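Long-range contacts in ankyrin-repeat protein B (Legionella pneumophila, PDB 5K34), which is a bacterial F-box effector that hijacks the host ubiquitin-proteasome system by mimicry, its ankyrin domain, the part present here, probably binding partner proteins: residues A17-N22 against L49-E54; L44-L49 against D76-S81; L85-L90 against A105-M110. All coordinates share one frame; numbering follows the deposited sequence.

How the contacts relate
The three contacts run along the ankyrin domain, with helix 48-54 in the middle. Contacts 1 and 2 have L49 in common, their centres lie about 12 Å apart, and a salt bridge joins them, E54 OE1 of contact 1 to R46 NH1 of contact 2 at 2.9 Å. Contact 3 lies further along, its centre about 14 Å from that of contact 1 and about 15 Å from that of contact 2. It meets another face of helix 48-54, where I53 CG2 packs 3.7 Å from L86 CD2 and I53 O is 2.9 Å from Q89 NE2, a probable hydrogen bond. A sulfate ion, probably from the crystallisation liquor, is held by N21 in contact 1.

Contact 1: A17-N22 against L49-E54; sequences AARSNN and LLAAIE. With SO4 (sulfate ion), chain C.
A single carboxylate oxygen, OE2 of E54, takes two N-H groups from R19. NE donates at 2.8 Å from OE2 with an N-H...O angle of 158°, and R19 NH2 adds a longer, more bent bond to the same OE2 at 3.1 Å. R19 thus grips side-on, with OE2 in the guanidinium plane; the guanidinium and carboxylate planes are 41° apart. NE reaches OE2 on the anti side but well out of the carboxylate plane, whereas NH2 comes nearly in line with the C-O bond. The other oxygen, OE1, forms a salt bridge with R46, which leaves the carboxylate shared between two arginines and probably stabilises its negative charge.

Beneath this bridge the backbones come very close, R19 and A52 being 4.2 Å apart at their CA atoms. Small residues permit this: A18 CB meets A51 CB at 4.2 Å. The closeness also brings R19 CA to A51 O (3.3 Å), a CA-H...O contact. Helix 5-19 ends here in a Schellman motif with N21 at its C-prime position, and the ND2 of N21 binds sulfate O2. Helix 48-54 is set against the end of helix 5-19, with helix 23-30 touching A18 and helix 58-67 packing on A52.

Contact 2: L44-L49 against D76-S81; sequences LNRTPL and DNYGDS
R46 reaches across to D76 and can be followed outward from its backbone. Its CB leads to CG, which lies anti to the carbonyl carbon (chi1 -47°) and passes D76 OD2 at 3.5 Å. CD continues alongside the carboxylate and also comes within 4.1 Å of Y78 CE2, arriving at the edge of the tyrosine ring. A bend at chi3 (85°) then turns NE onto D76 OD2, a salt bridge of 2.9 Å with a nearly straight N-H...O angle of 165°. The oxygen lies close to the guanidinium plane and is met nearly head-on to its C-O bond. At the tip, NH1 donates to a water that in turn donates to D76 OD2 and to D80 OD2.

The second oxygen of D76 works within its own segment. D80 N donates to D76 OD1 at 3.0 Å from above the carboxylate plane, and Y78 N adds a weak bond to it. These bonds brace the type I turn from D76 to G79, closed by G79 N donating to D76 O. The backbones are joined directly as well, N77 N donating to L44 O at 2.9 Å, while L44 CD1 rests 3.8 Å from Y78 OH.

T47 and S81 are the N-cap residues of helices 48-54 and 82-91, and the contact joins the loops that lead into these two helices of the ankyrin fold. One carboxylate divides its work, OD1 ordering its own turn and OD2 holding R46 of the 44-47 loop; the positive charge of R46, which has a second acidic partner, would be expected to keep D76 ionised.

Contact 3: L85-L90 against A105-M110; sequences LLKKQL and ALIRGM
With chi1 of L86 at -76° and that of I107 at -65°, L86 CG and I107 CG1 each lie anti to their own carbonyl carbon, and the two side chains extend into the gap between the helices. There I107 CG1 packs against L86 CB at 3.6 Å, the shortest approach between the segments. The end of the isoleucine, CD1, goes on past L86 to rest 3.9 Å from K87 CG and 4.1 Å from L90 CD2, so that I107 is set among three residues of the facing helix. K87 takes part through the aliphatic base of its chain.

The CD1 branch of L86 touches L106 CB at 3.9 Å and, equally close, the sulfur of M110; the L86 side chain crosses those of L106 and M110 at about right angles. M110 is extended beyond CG, which carries its SD and CE to this methyl.

No hydrogen bond links the segments, and the join is purely apolar. L86 also touches I53 and Y58, while M110 meets W65, placing the interface over the preceding helices. The axes of segments 85-90 and 105-110 come within 10.0 Å and run roughly antiparallel, at 149°. Helix 97-112 packs on helix 82-91 toward the C-terminal end of the chain, an arrangement consistent with the antiparallel helix pair that, with its following loop, makes up an ankyrin repeat.

Contact 1: A17-N22 against L49-E54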
loop_
_atom_site.group_PDB
_atom_site.type_symbol
_atom_site.label_atom_id
_atom_site.label_comp_id
_atom_site.label_asym_id
_atom_site.label_seq_id
_atom_site.Cartn_x
_atom_site.Cartn_y
_atom_site.Cartn_z
ATOM N N ALA A 17 -9.329 5.342 1.621
ATOM C CA ALA A 17 -9.583 5.253 0.186
ATOM C C ALA A 17 -8.735 4.141 -0.402
ATOM O O ALA A 17 -9.219 3.351 -1.221
ATOM C CB ALA A 17 -9.264 6.578 -0.483
ATOM N N ALA A 18 -7.456 4.061 -0.025
ATOM C CA ALA A 18 -6.599 3.010 -0.562
ATOM C C ALA A 18 -7.065 1.629 -0.117
ATOM O O ALA A 18 -7.160 0.711 -0.950
ATOM C CB ALA A 18 -5.173 3.243 -0.140
ATOM N N ARG A 19 -7.424 1.460 1.162
ATOM C CA ARG A 19 -7.883 0.154 1.652
ATOM C C ARG A 19 -9.155 -0.297 0.962
ATOM O O ARG A 19 -9.373 -1.515 0.800
ATOM C CB ARG A 19 -8.111 0.289 3.163
ATOM C CG ARG A 19 -8.280 -1.096 3.842
ATOM C CD ARG A 19 -8.479 -0.974 5.358
ATOM N NE ARG A 19 -7.338 -0.423 6.054
ATOM C CZ ARG A 19 -7.302 0.796 6.623
ATOM N NH1 ARG A 19 -8.296 1.667 6.536
ATOM N NH2 ARG A 19 -6.178 1.173 7.251
ATOM N N SER A 20 -9.987 0.655 0.536
ATOM C CA SER A 20 -11.251 0.297 -0.125
ATOM C C SER A 20 -11.134 0.251 -1.632
ATOM O O SER A 20 -12.143 0.062 -2.324
ATOM C CB SER A 20 -12.379 1.252 0.242
ATOM O OG SER A 20 -12.030 2.561 -0.137
ATOM N N ASN A 21 -9.925 0.368 -2.176
ATOM C CA ASN A 21 -9.719 0.311 -3.632
ATOM C C ASN A 21 -10.369 1.487 -4.345
ATOM O O ASN A 21 -10.655 1.398 -5.545
ATOM C CB ASN A 21 -10.188 -1.026 -4.229
ATOM C CG ASN A 21 -9.330 -1.513 -5.410
ATOM O OD1 ASN A 21 -8.208 -1.073 -5.654
ATOM N ND2 ASN A 21 -9.867 -2.515 -6.115
ATOM N N ASN A 22 -10.581 2.586 -3.631
ATOM C CA ASN A 22 -11.134 3.788 -4.230
ATOM C C ASN A 22 -10.018 4.635 -4.797
ATOM O O ASN A 22 -9.581 5.670 -4.230
ATOM C CB ASN A 22 -11.981 4.564 -3.224
ATOM C CG ASN A 22 -12.843 5.624 -3.919
ATOM O OD1 ASN A 22 -12.521 6.086 -5.009
ATOM N ND2 ASN A 22 -13.929 6.033 -3.289
ATOM N N LEU A 49 0.131 2.164 0.517
ATOM C CA LEU A 49 0.443 0.889 -0.150
ATOM C C LEU A 49 0.103 -0.269 0.773
ATOM O O LEU A 49 -0.534 -1.235 0.338
ATOM C CB LEU A 49 1.910 0.866 -0.573
ATOM C CG LEU A 49 2.401 -0.432 -1.225
ATOM C CD1 LEU A 49 1.562 -0.796 -2.471
ATOM C CD2 LEU A 49 3.879 -0.322 -1.593
ATOM N N LEU A 50 0.474 -0.197 2.069
ATOM C CA LEU A 50 0.051 -1.196 3.042
ATOM C C LEU A 50 -1.424 -1.278 3.182
ATOM O O LEU A 50 -2.017 -2.360 3.283
ATOM C CB LEU A 50 0.634 -0.948 4.428
ATOM C CG LEU A 50 2.036 -1.337 4.759
ATOM C CD1 LEU A 50 2.246 -1.161 6.278
ATOM C CD2 LEU A 50 2.312 -2.826 4.381
ATOM N N ALA A 51 -2.091 -0.112 3.243
ATOM C CA ALA A 51 -3.544 -0.065 3.364
ATOM C C ALA A 51 -4.204 -0.785 2.195
ATOM O O ALA A 51 -5.132 -1.584 2.394
ATOM C CB ALA A 51 -4.028 1.366 3.459
ATOM N N ALA A 52 -3.749 -0.498 0.968
ATOM C CA ALA A 52 -4.301 -1.163 -0.192
ATOM C C ALA A 52 -4.087 -2.647 -0.116
ATOM O O ALA A 52 -5.034 -3.405 -0.373
ATOM C CB ALA A 52 -3.697 -0.568 -1.469
ATOM N N ILE A 53 -2.892 -3.093 0.247
ATOM C CA ILE A 53 -2.638 -4.538 0.354
ATOM C C ILE A 53 -3.593 -5.184 1.352
ATOM O O ILE A 53 -4.257 -6.182 1.041
ATOM C CB ILE A 53 -1.161 -4.790 0.736
ATOM C CG1 ILE A 53 -0.262 -4.426 -0.440
ATOM C CG2 ILE A 53 -0.972 -6.261 1.174
ATOM C CD1 ILE A 53 1.204 -4.251 -0.036
ATOM N N GLU A 54 -3.722 -4.612 2.557
ATOM C CA GLU A 54 -4.548 -5.305 3.557
ATOM C C GLU A 54 -6.008 -5.275 3.194
ATOM O O GLU A 54 -6.762 -6.175 3.617
ATOM C CB GLU A 54 -4.348 -4.732 4.964
ATOM C CG GLU A 54 -4.959 -3.375 5.193
ATOM C CD GLU A 54 -4.575 -2.777 6.541
ATOM O OE1 GLU A 54 -3.963 -3.478 7.385
ATOM O OE2 GLU A 54 -4.827 -1.565 6.725
HETATM S S SO4 C . -12.815 -4.575 -6.865
HETATM O O1 SO4 C . -14.219 -4.474 -7.396
HETATM O O2 SO4 C . -12.595 -3.564 -5.719
HETATM O O3 SO4 C . -12.508 -5.970 -6.432
HETATM O O4 SO4 C . -11.805 -4.406 -7.946
#

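Contact 2: L44-L49 against D76-S81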
loop_
_atom_site.group_PDB
_atom_site.type_symbol
_atom_site.label_atom_id
_atom_site.label_comp_id
_atom_site.label_asym_id
_atom_site.label_seq_id
_atom_site.Cartn_x
_atom_site.Cartn_y
_atom_site.Cartn_z
ATOM N N LEU A 44 1.986 5.568 12.436
ATOM C CA LEU A 44 2.358 4.197 12.727
ATOM C C LEU A 44 3.361 3.625 11.699
ATOM O O LEU A 44 3.452 2.399 11.553
ATOM C CB LEU A 44 1.144 3.258 12.877
ATOM C CG LEU A 44 0.036 3.730 13.829
ATOM C CD1 LEU A 44 -1.097 2.701 13.890
ATOM C CD2 LEU A 44 0.482 4.279 15.196
ATOM N N ASN A 45 4.049 4.531 10.978
ATOM C CA ASN A 45 4.953 4.128 9.898
ATOM C C ASN A 45 4.267 3.306 8.791
ATOM O O ASN A 45 4.926 2.575 8.057
ATOM C CB ASN A 45 6.216 3.418 10.431
ATOM C CG ASN A 45 7.221 4.404 10.957
ATOM O OD1 ASN A 45 7.838 4.125 12.058
ATOM N ND2 ASN A 45 7.442 5.448 10.281
ATOM N N ARG A 46 2.956 3.500 8.651
ATOM C CA ARG A 46 2.227 2.854 7.556
ATOM C C ARG A 46 2.144 3.765 6.345
ATOM O O ARG A 46 2.326 4.986 6.429
ATOM C CB ARG A 46 0.793 2.478 8.010
ATOM C CG ARG A 46 0.721 1.782 9.370
ATOM C CD ARG A 46 -0.619 1.110 9.584
ATOM N NE ARG A 46 -0.607 -0.217 8.978
ATOM C CZ ARG A 46 -1.659 -0.794 8.407
ATOM N NH1 ARG A 46 -1.530 -2.007 7.873
ATOM N NH2 ARG A 46 -2.837 -0.163 8.325
ATOM N N THR A 47 1.830 3.169 5.182
ATOM C CA THR A 47 1.566 3.962 3.971
ATOM C C THR A 47 0.271 3.453 3.341
ATOM O O THR A 47 -0.207 2.368 3.695
ATOM C CB THR A 47 2.681 3.757 2.918
ATOM O OG1 THR A 47 2.657 2.404 2.453
ATOM C CG2 THR A 47 4.071 4.132 3.480
ATOM N N PRO A 48 -0.267 4.182 2.353
ATOM C CA PRO A 48 -1.438 3.697 1.646
ATOM C C PRO A 48 -1.141 2.470 0.810
ATOM O O PRO A 48 -2.079 1.775 0.398
ATOM C CB PRO A 48 -1.878 4.886 0.779
ATOM C CG PRO A 48 -0.674 5.759 0.685
ATOM C CD PRO A 48 0.022 5.595 2.044
ATOM N N LEU A 49 0.131 2.164 0.517
ATOM C CA LEU A 49 0.443 0.889 -0.150
ATOM C C LEU A 49 0.103 -0.269 0.773
ATOM O O LEU A 49 -0.534 -1.235 0.338
ATOM C CB LEU A 49 1.910 0.866 -0.573
ATOM C CG LEU A 49 2.401 -0.432 -1.225
ATOM C CD1 LEU A 49 1.562 -0.796 -2.471
ATOM C CD2 LEU A 49 3.879 -0.322 -1.593
ATOM N N ASP A 76 6.179 -1.038 8.961
ATOM C CA ASP A 76 5.392 -0.208 9.876
ATOM C C ASP A 76 5.639 -0.625 11.313
ATOM O O ASP A 76 6.476 -1.501 11.613
ATOM C CB ASP A 76 3.909 -0.231 9.487
ATOM C CG ASP A 76 3.193 -1.484 9.825
ATOM O OD1 ASP A 76 3.743 -2.438 10.431
ATOM O OD2 ASP A 76 1.956 -1.541 9.481
ATOM N N ASN A 77 4.945 0.030 12.249
ATOM C CA ASN A 77 5.195 -0.223 13.687
ATOM C C ASN A 77 4.609 -1.512 14.166
ATOM O O ASN A 77 4.845 -1.860 15.337
ATOM C CB ASN A 77 4.754 0.981 14.532
ATOM C CG ASN A 77 5.708 2.160 14.368
ATOM O OD1 ASN A 77 6.731 2.028 13.733
ATOM N ND2 ASN A 77 5.330 3.285 15.002
ATOM N N TYR A 78 3.833 -2.215 13.343
ATOM C CA TYR A 78 3.438 -3.584 13.636
ATOM C C TYR A 78 4.549 -4.541 13.191
ATOM O O TYR A 78 4.470 -5.749 13.510
ATOM C CB TYR A 78 2.153 -3.974 12.913
ATOM C CG TYR A 78 0.969 -3.117 13.308
ATOM C CD1 TYR A 78 0.178 -3.486 14.403
ATOM C CD2 TYR A 78 0.667 -1.971 12.617
ATOM C CE1 TYR A 78 -0.952 -2.731 14.750
ATOM C CE2 TYR A 78 -0.449 -1.193 12.951
ATOM C CZ TYR A 78 -1.263 -1.582 13.994
ATOM O OH TYR A 78 -2.383 -0.846 14.296
ATOM N N GLY A 79 5.500 -4.044 12.415
ATOM C CA GLY A 79 6.591 -4.879 11.890
ATOM C C GLY A 79 6.336 -5.338 10.434
ATOM O O GLY A 79 7.159 -6.100 9.914
ATOM N N ASP A 80 5.238 -4.931 9.804
ATOM C CA ASP A 80 4.898 -5.396 8.460
ATOM C C ASP A 80 5.428 -4.473 7.381
ATOM O O ASP A 80 5.275 -3.253 7.470
ATOM C CB ASP A 80 3.390 -5.463 8.302
ATOM C CG ASP A 80 2.728 -6.413 9.297
ATOM O OD1 ASP A 80 3.287 -7.493 9.606
ATOM O OD2 ASP A 80 1.605 -6.089 9.757
ATOM N N SER A 81 6.051 -5.044 6.356
ATOM C CA SER A 81 6.396 -4.286 5.144
ATOM C C SER A 81 5.382 -4.672 4.048
ATOM O O SER A 81 4.667 -5.661 4.164
ATOM C CB SER A 81 7.817 -4.628 4.689
ATOM O OG SER A 81 7.850 -6.004 4.356
HETATM O O HOH W 1 0.508 -3.718 8.937
#

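Contact 3: L85-L90 against A105-M110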
loop_
_atom_site.group_PDB
_atom_site.type_symbol
_atom_site.label_atom_id
_atom_site.label_comp_id
_atom_site.label_asym_id
_atom_site.label_seq_id
_atom_site.Cartn_x
_atom_site.Cartn_y
_atom_site.Cartn_z
ATOM N N LEU A 85 3.748 -8.342 4.336
ATOM C CA LEU A 85 2.298 -8.416 4.494
ATOM C C LEU A 85 1.686 -9.238 3.350
ATOM O O LEU A 85 0.803 -10.074 3.583
ATOM C CB LEU A 85 1.714 -7.000 4.543
ATOM C CG LEU A 85 0.232 -6.924 4.904
ATOM C CD1 LEU A 85 -0.004 -7.485 6.325
ATOM C CD2 LEU A 85 -0.253 -5.495 4.783
ATOM N N LEU A 86 2.159 -9.014 2.128
ATOM C CA LEU A 86 1.734 -9.839 0.972
ATOM C C LEU A 86 2.058 -11.305 1.222
ATOM O O LEU A 86 1.240 -12.184 0.938
ATOM C CB LEU A 86 2.382 -9.325 -0.313
ATOM C CG LEU A 86 1.770 -8.043 -0.876
ATOM C CD1 LEU A 86 2.780 -7.414 -1.847
ATOM C CD2 LEU A 86 0.437 -8.329 -1.559
ATOM N N LYS A 87 3.264 -11.563 1.721
ATOM C CA LYS A 87 3.667 -12.952 1.994
ATOM C C LYS A 87 2.761 -13.581 3.039
ATOM O O LYS A 87 2.428 -14.764 2.911
ATOM C CB LYS A 87 5.124 -13.000 2.432
ATOM C CG LYS A 87 6.101 -12.893 1.261
ATOM C CD LYS A 87 7.535 -12.949 1.798
ATOM C CE LYS A 87 8.556 -12.930 0.680
ATOM N NZ LYS A 87 8.813 -14.318 0.181
ATOM N N LYS A 88 2.378 -12.829 4.065
ATOM C CA LYS A 88 1.412 -13.367 5.032
ATOM C C LYS A 88 0.037 -13.771 4.426
ATOM O O LYS A 88 -0.575 -14.798 4.738
ATOM C CB LYS A 88 1.192 -12.381 6.154
ATOM C CG LYS A 88 2.317 -12.315 7.160
ATOM C CD LYS A 88 1.957 -11.453 8.376
ATOM C CE LYS A 88 0.723 -12.005 9.067
ATOM N NZ LYS A 88 0.746 -11.618 10.521
ATOM N N GLN A 89 -0.444 -12.915 3.509
ATOM C CA GLN A 89 -1.663 -13.163 2.771
ATOM C C GLN A 89 -1.510 -14.431 1.910
ATOM O O GLN A 89 -2.408 -15.270 1.885
ATOM C CB GLN A 89 -2.019 -11.966 1.877
ATOM C CG GLN A 89 -2.451 -10.741 2.664
ATOM C CD GLN A 89 -2.970 -9.654 1.733
ATOM O OE1 GLN A 89 -2.570 -9.573 0.563
ATOM N NE2 GLN A 89 -3.844 -8.808 2.246
ATOM N N LEU A 90 -0.395 -14.541 1.218
ATOM C CA LEU A 90 -0.157 -15.694 0.336
ATOM C C LEU A 90 -0.162 -16.985 1.130
ATOM O O LEU A 90 -0.623 -18.014 0.585
ATOM C CB LEU A 90 1.183 -15.534 -0.351
ATOM C CG LEU A 90 1.524 -16.528 -1.465
ATOM C CD1 LEU A 90 0.539 -16.401 -2.627
ATOM C CD2 LEU A 90 2.956 -16.288 -1.953
ATOM N N ALA A 105 2.201 -11.907 -7.964
ATOM C CA ALA A 105 2.704 -10.971 -8.973
ATOM C C ALA A 105 3.246 -9.686 -8.314
ATOM O O ALA A 105 4.280 -9.158 -8.769
ATOM C CB ALA A 105 1.603 -10.644 -9.964
ATOM N N LEU A 106 2.573 -9.200 -7.277
ATOM C CA LEU A 106 3.056 -8.009 -6.560
ATOM C C LEU A 106 4.352 -8.324 -5.788
ATOM O O LEU A 106 5.268 -7.479 -5.839
ATOM C CB LEU A 106 1.975 -7.473 -5.617
ATOM C CG LEU A 106 0.884 -6.664 -6.240
ATOM C CD1 LEU A 106 -0.355 -6.576 -5.382
ATOM C CD2 LEU A 106 1.383 -5.247 -6.561
ATOM N N ILE A 107 4.438 -9.459 -5.136
ATOM C CA ILE A 107 5.686 -9.843 -4.470
ATOM C C ILE A 107 6.823 -9.884 -5.457
ATOM O O ILE A 107 7.905 -9.341 -5.225
ATOM C CB ILE A 107 5.561 -11.184 -3.736
ATOM C CG1 ILE A 107 4.558 -11.072 -2.574
ATOM C CG2 ILE A 107 6.932 -11.643 -3.237
ATOM C CD1 ILE A 107 4.099 -12.399 -2.048
ATOM N N ARG A 108 6.573 -10.507 -6.601
ATOM C CA ARG A 108 7.594 -10.645 -7.615
ATOM C C ARG A 108 8.055 -9.327 -8.125
ATOM O O ARG A 108 9.270 -9.040 -8.247
ATOM C CB ARG A 108 7.055 -11.558 -8.739
ATOM C CG ARG A 108 8.107 -11.800 -9.824
ATOM C CD ARG A 108 7.517 -12.407 -11.089
ATOM N NE ARG A 108 6.577 -11.451 -11.706
ATOM C CZ ARG A 108 6.873 -10.253 -12.257
ATOM N NH1 ARG A 108 8.128 -9.752 -12.377
ATOM N NH2 ARG A 108 5.859 -9.509 -12.720
ATOM N N GLY A 109 7.117 -8.440 -8.441
ATOM C CA GLY A 109 7.485 -7.148 -8.909
ATOM C C GLY A 109 8.299 -6.382 -7.868
ATOM O O GLY A 109 9.329 -5.768 -8.191
ATOM N N MET A 110 7.875 -6.397 -6.613
ATOM C CA MET A 110 8.583 -5.673 -5.589
ATOM C C MET A 110 9.975 -6.243 -5.323
ATOM O O MET A 110 10.901 -5.441 -5.131
ATOM C CB MET A 110 7.788 -5.669 -4.296
ATOM C CG MET A 110 6.509 -4.806 -4.403
ATOM S SD MET A 110 5.549 -4.860 -2.873
ATOM C CE MET A 110 4.105 -3.953 -3.382
#